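PDB 4UNM: secreted protein from Streptomyces lividans, which is a galactose oxidase homologue of the radical copper oxidase family, required for glycan deposition at hyphal tips and for morphogenesis. Local coordinates for residues Leu314-Lys319 against Gln372-Met377; Trp26-Phe31 against Asp464-Arg469. All blocks are in the same frame, centred on the assembly; numbering follows the deposited sequence.

Interaction 1. Residues Leu314-Lys319 against Gln372-Met377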
# COMPACT_ATOMS: atom_id res chain seq x y z
N LEU A 314 0.15 -9.69 -10.20
CA LEU A 314 0.12 -10.91 -11.03
C LEU A 314 -0.03 -10.51 -12.49
O LEU A 314 -0.98 -9.79 -12.86
CB LEU A 314 -1.05 -11.82 -10.63
CG LEU A 314 -1.14 -13.17 -11.38
CD1 LEU A 314 0.12 -14.02 -11.20
CD2 LEU A 314 -2.38 -13.92 -10.96
N MET A 315 0.91 -10.97 -13.31
CA MET A 315 0.90 -10.74 -14.77
C MET A 315 0.20 -11.88 -15.48
O MET A 315 -0.03 -12.93 -14.91
CB MET A 315 2.34 -10.69 -15.29
CG MET A 315 3.19 -9.56 -14.69
SD MET A 315 4.98 -9.87 -14.88
CE MET A 315 5.09 -9.96 -16.67
N GLN A 316 -0.15 -11.67 -16.74
CA GLN A 316 -0.97 -12.69 -17.46
C GLN A 316 -0.21 -13.97 -17.75
O GLN A 316 -0.82 -15.02 -17.95
CB GLN A 316 -1.52 -12.08 -18.75
CG GLN A 316 -2.62 -11.08 -18.48
CD GLN A 316 -3.01 -10.26 -19.69
OE1 GLN A 316 -2.77 -9.06 -19.76
NE2 GLN A 316 -3.66 -10.89 -20.62
N ASN A 317 1.11 -13.91 -17.73
CA ASN A 317 1.92 -15.13 -17.79
C ASN A 317 2.20 -15.80 -16.46
O ASN A 317 2.96 -16.79 -16.40
CB ASN A 317 3.21 -14.84 -18.54
CG ASN A 317 4.16 -13.99 -17.75
OD1 ASN A 317 3.87 -13.55 -16.60
ND2 ASN A 317 5.30 -13.70 -18.36
N GLY A 318 1.57 -15.31 -15.39
CA GLY A 318 1.69 -15.93 -14.07
C GLY A 318 2.92 -15.50 -13.23
O GLY A 318 3.05 -15.92 -12.10
N LYS A 319 3.80 -14.69 -13.80
CA LYS A 319 4.86 -14.08 -13.05
C LYS A 319 4.36 -12.84 -12.31
O LYS A 319 3.24 -12.32 -12.56
CB LYS A 319 6.02 -13.72 -13.98
CG LYS A 319 6.57 -14.99 -14.65
CD LYS A 319 7.47 -14.78 -15.82
CE LYS A 319 7.80 -16.13 -16.45
NZ LYS A 319 9.14 -16.07 -17.08
N GLN A 372 -5.78 -6.04 -19.58
CA GLN A 372 -5.29 -6.78 -20.74
C GLN A 372 -3.99 -6.23 -21.33
O GLN A 372 -3.18 -7.01 -21.81
CB GLN A 372 -6.34 -6.81 -21.86
CG GLN A 372 -7.39 -7.86 -21.66
CD GLN A 372 -8.65 -7.35 -20.97
OE1 GLN A 372 -8.62 -6.36 -20.25
NE2 GLN A 372 -9.77 -8.06 -21.20
N ASP A 373 -3.79 -4.92 -21.28
CA ASP A 373 -2.61 -4.29 -21.90
C ASP A 373 -1.32 -4.47 -21.12
O ASP A 373 -0.25 -4.18 -21.64
CB ASP A 373 -2.84 -2.81 -22.09
CG ASP A 373 -3.93 -2.51 -23.11
OD1 ASP A 373 -4.37 -3.44 -23.82
OD2 ASP A 373 -4.34 -1.34 -23.16
N GLU A 374 -1.41 -4.88 -19.87
CA GLU A 374 -0.23 -5.03 -19.02
C GLU A 374 0.67 -3.81 -18.99
O GLU A 374 1.89 -3.94 -19.03
CB GLU A 374 0.54 -6.27 -19.44
CG GLU A 374 -0.20 -7.55 -19.16
CD GLU A 374 0.32 -8.26 -17.89
OE1 GLU A 374 0.24 -7.72 -16.71
OE2 GLU A 374 0.81 -9.38 -18.12
N LYS A 375 0.08 -2.62 -18.87
CA LYS A 375 0.82 -1.41 -18.67
C LYS A 375 0.68 -0.93 -17.24
O LYS A 375 -0.43 -0.79 -16.74
CB LYS A 375 0.34 -0.31 -19.59
CG LYS A 375 0.66 -0.49 -21.07
CD LYS A 375 0.52 0.89 -21.70
CE LYS A 375 0.26 0.83 -23.17
NZ LYS A 375 -0.03 2.22 -23.64
N TYR A 376 1.82 -0.70 -16.60
CA TYR A 376 1.93 -0.23 -15.21
C TYR A 376 2.45 1.16 -15.14
O TYR A 376 3.42 1.52 -15.82
CB TYR A 376 2.86 -1.17 -14.45
CG TYR A 376 2.31 -2.55 -14.33
CD1 TYR A 376 2.44 -3.48 -15.35
CD2 TYR A 376 1.60 -2.93 -13.18
CE1 TYR A 376 1.92 -4.76 -15.21
CE2 TYR A 376 1.07 -4.20 -13.06
CZ TYR A 376 1.20 -5.10 -14.08
OH TYR A 376 0.69 -6.37 -13.94
N MET A 377 1.84 1.98 -14.29
CA MET A 377 2.30 3.31 -14.08
C MET A 377 2.74 3.51 -12.63
O MET A 377 1.99 3.18 -11.71
CB MET A 377 1.18 4.29 -14.39
CG MET A 377 1.56 5.74 -14.11
SD MET A 377 0.37 6.96 -14.72
CE MET A 377 -1.01 6.67 -13.67
O HOH W 1 2.33 -11.40 -19.02
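Met315 and Glu374 are the pair with the nearest CA atoms, 7.2 Å apart. Met315 to Gly318 form a type I turn, closed by Gly318 N bonding to Met315 O. Met315 N bonds in turn to Lys319 O, which gives a G1 beta bulge with Gly318 at its glycine position. The facing segment leaves a 3-10 turn at Gln372-Asp373 and enters strand 375-379 through Glu374.

Glu374 carries the contact. Its OE2 accepts from Gln316 N at 2.8 Å, and the bond is almost straight at 175°. The donor stands well above the carboxylate plane. A bend at chi2 (-101°) turns the carboxylate toward the turn backbone. A water donates to Glu374 OE2 at 2.7 Å and accepts from Asn317 N, so one oxygen serves two successive amides of the turn, the first directly and the second through the water. The other oxygen is held from within its own segment: Tyr376 OH donates to Glu374 OE1 at 3.1 Å, nearly in line with the C-O bond.

The two segments belong to neighbouring blades of the beta-propeller. The turn joins strands 312-314 and 320-322 of one blade, and Glu374 and Tyr376 come from the next.

Carbon atoms fill in around the buried carboxylate. Met315 CB lies 3.5 Å from Glu374 OE2, and the Met315 side chain crosses that of Glu374 at about a right angle. Gln316 runs past Glu374 in the opposite direction, with Gln316 CB 3.6 Å from Glu374 OE2. Tyr376 OH also approaches Met315 CG at 4.1 Å, while the tyrosine ring meets Phe313 edge-to-face. Outside the two segments, Arg566 bonds to Leu314 O and Asn588 to Gln316 O. Gln372 NE2 reaches Ala569 O.

Interaction 2. Residues Trp26-Phe31 against Asp464-Arg469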
# COMPACT_ATOMS: atom_id res chain seq x y z
N TRP A 26 -15.93 17.67 -4.68
CA TRP A 26 -15.59 17.01 -3.43
C TRP A 26 -16.54 17.38 -2.27
O TRP A 26 -17.05 18.51 -2.22
CB TRP A 26 -14.20 17.46 -3.02
CG TRP A 26 -13.10 17.02 -3.91
CD1 TRP A 26 -12.66 17.62 -5.06
CD2 TRP A 26 -12.27 15.86 -3.73
NE1 TRP A 26 -11.62 16.91 -5.61
CE2 TRP A 26 -11.36 15.82 -4.82
CE3 TRP A 26 -12.22 14.85 -2.76
CZ2 TRP A 26 -10.39 14.82 -4.95
CZ3 TRP A 26 -11.25 13.85 -2.89
CH2 TRP A 26 -10.35 13.84 -3.98
N GLU A 27 -16.73 16.45 -1.35
CA GLU A 27 -17.43 16.72 -0.09
C GLU A 27 -16.73 16.06 1.08
O GLU A 27 -16.27 14.91 0.99
CB GLU A 27 -18.90 16.29 -0.19
CG GLU A 27 -19.13 14.78 -0.25
CD GLU A 27 -20.56 14.38 -0.56
OE1 GLU A 27 -21.39 14.49 0.35
OE2 GLU A 27 -20.83 13.92 -1.70
N ILE A 28 -16.67 16.78 2.19
CA ILE A 28 -16.16 16.25 3.44
C ILE A 28 -17.28 15.51 4.17
O ILE A 28 -18.43 15.97 4.23
CB ILE A 28 -15.58 17.39 4.31
CG1 ILE A 28 -14.39 18.02 3.60
CG2 ILE A 28 -15.17 16.89 5.68
CD1 ILE A 28 -13.95 19.34 4.20
N ILE A 29 -16.95 14.33 4.68
CA ILE A 29 -17.81 13.59 5.57
C ILE A 29 -17.07 13.53 6.88
O ILE A 29 -15.90 13.14 6.95
CB ILE A 29 -18.12 12.15 5.09
CG1 ILE A 29 -18.73 12.14 3.68
CG2 ILE A 29 -19.04 11.41 6.07
CD1 ILE A 29 -20.12 12.73 3.58
N GLU A 30 -17.76 13.92 7.94
CA GLU A 30 -17.22 13.81 9.28
C GLU A 30 -18.19 12.97 10.09
O GLU A 30 -19.39 13.14 9.98
CB GLU A 30 -17.05 15.21 9.87
CG GLU A 30 -16.14 15.26 11.09
CD GLU A 30 -15.64 16.66 11.40
OE1 GLU A 30 -16.40 17.63 11.20
OE2 GLU A 30 -14.48 16.79 11.85
N PHE A 31 -17.67 12.02 10.85
CA PHE A 31 -18.52 11.08 11.56
C PHE A 31 -18.78 11.55 12.99
O PHE A 31 -17.99 12.33 13.54
CB PHE A 31 -17.87 9.71 11.54
CG PHE A 31 -17.79 9.11 10.17
CD1 PHE A 31 -18.94 8.68 9.52
CD2 PHE A 31 -16.59 9.01 9.52
CE1 PHE A 31 -18.88 8.13 8.26
CE2 PHE A 31 -16.51 8.47 8.25
CZ PHE A 31 -17.65 8.03 7.63
N ASP A 464 -9.81 20.65 -6.92
CA ASP A 464 -8.97 20.44 -5.76
C ASP A 464 -9.71 19.63 -4.70
O ASP A 464 -10.87 19.91 -4.39
CB ASP A 464 -8.52 21.76 -5.13
CG ASP A 464 -7.64 22.58 -6.03
OD1 ASP A 464 -7.31 22.21 -7.17
OD2 ASP A 464 -7.30 23.67 -5.55
N PRO A 465 -9.02 18.64 -4.09
CA PRO A 465 -9.49 18.08 -2.84
C PRO A 465 -9.58 19.12 -1.72
O PRO A 465 -8.86 20.12 -1.73
CB PRO A 465 -8.44 17.01 -2.50
CG PRO A 465 -7.27 17.30 -3.35
CD PRO A 465 -7.67 18.18 -4.48
N LEU A 466 -10.48 18.88 -0.77
CA LEU A 466 -10.67 19.74 0.38
C LEU A 466 -9.75 19.43 1.56
O LEU A 466 -9.44 20.32 2.35
CB LEU A 466 -12.14 19.69 0.82
CG LEU A 466 -13.17 19.87 -0.30
CD1 LEU A 466 -14.59 19.84 0.27
CD2 LEU A 466 -12.94 21.16 -1.07
N VAL A 467 -9.29 18.18 1.68
CA VAL A 467 -8.51 17.77 2.82
C VAL A 467 -7.17 17.24 2.32
O VAL A 467 -7.12 16.51 1.30
CB VAL A 467 -9.25 16.70 3.61
CG1 VAL A 467 -8.41 16.19 4.77
CG2 VAL A 467 -10.58 17.26 4.12
N GLY A 468 -6.10 17.64 2.99
CA GLY A 468 -4.76 17.17 2.68
C GLY A 468 -4.56 15.70 3.11
O GLY A 468 -5.01 15.28 4.18
N ARG A 469 -3.86 14.96 2.25
CA ARG A 469 -3.60 13.54 2.50
C ARG A 469 -2.20 13.14 2.10
O ARG A 469 -1.85 13.14 0.92
CB ARG A 469 -4.62 12.67 1.79
CG ARG A 469 -5.83 12.39 2.64
CD ARG A 469 -6.92 11.71 1.84
NE ARG A 469 -7.33 12.48 0.69
CZ ARG A 469 -8.39 13.28 0.66
NH1 ARG A 469 -9.16 13.42 1.74
NH2 ARG A 469 -8.70 13.95 -0.44
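Trp26 and Ile28 sit on the outermost strand of a propeller blade, where they meet the loop 464-469. Pro465 CA lies over one face of the indole, 3.5 Å from the centroid of the five-membered ring and only 11° off its normal. This is a CH-pi contact. Pro465 CB continues the overlap, 3.8 Å from Trp26 CZ2. The indole NE1 bonds to Ala463 O, just before the loop, which helps fix the turn of the ring.

Strand 25-29 comes from the N-terminal part of the chain and pairs with 507-511, so one blade is built from both ends of the propeller sequence. The loop leads into this blade from the preceding one. Its Leu466 N and Val467 N both bond to the Glu508 carboxylate.

Leu466 packs its CG 3.8 Å from Trp26 CB and reaches Ile28 CG1 with CD1, also at 3.8 Å. With CG1 anti to its carbonyl carbon (chi1 -63°), Ile28 turns that branch to the loop, where CG1 meets Val467 CG2 at 3.9 Å. Replacing Trp26 by an alanine removes the indole, and would probably leave a gap against Pro465 and Ala463 O without its donor.

Interactions 1 and 2 lie far apart in the propeller, with centres 33 Å apart and nearest atoms about 15 Å apart. Along the chain, interaction 1 is nested inside the long loop closed by interaction 2. The first joins two neighbouring blades. The second brings a loop between blades onto the N-terminal strand of the blade that completes the ring. Only interaction 2 leads to the copper site along the chain. Segment 464-469 runs on to the copper ligands Tyr471 and His472, and the side chain of Arg469 is about 14 Å from the copper. Segment 314-319 bonds to Arg566 and Asn588, in the Early set family region that also contains the ligand His559. Tyr259 completes the protein ligands.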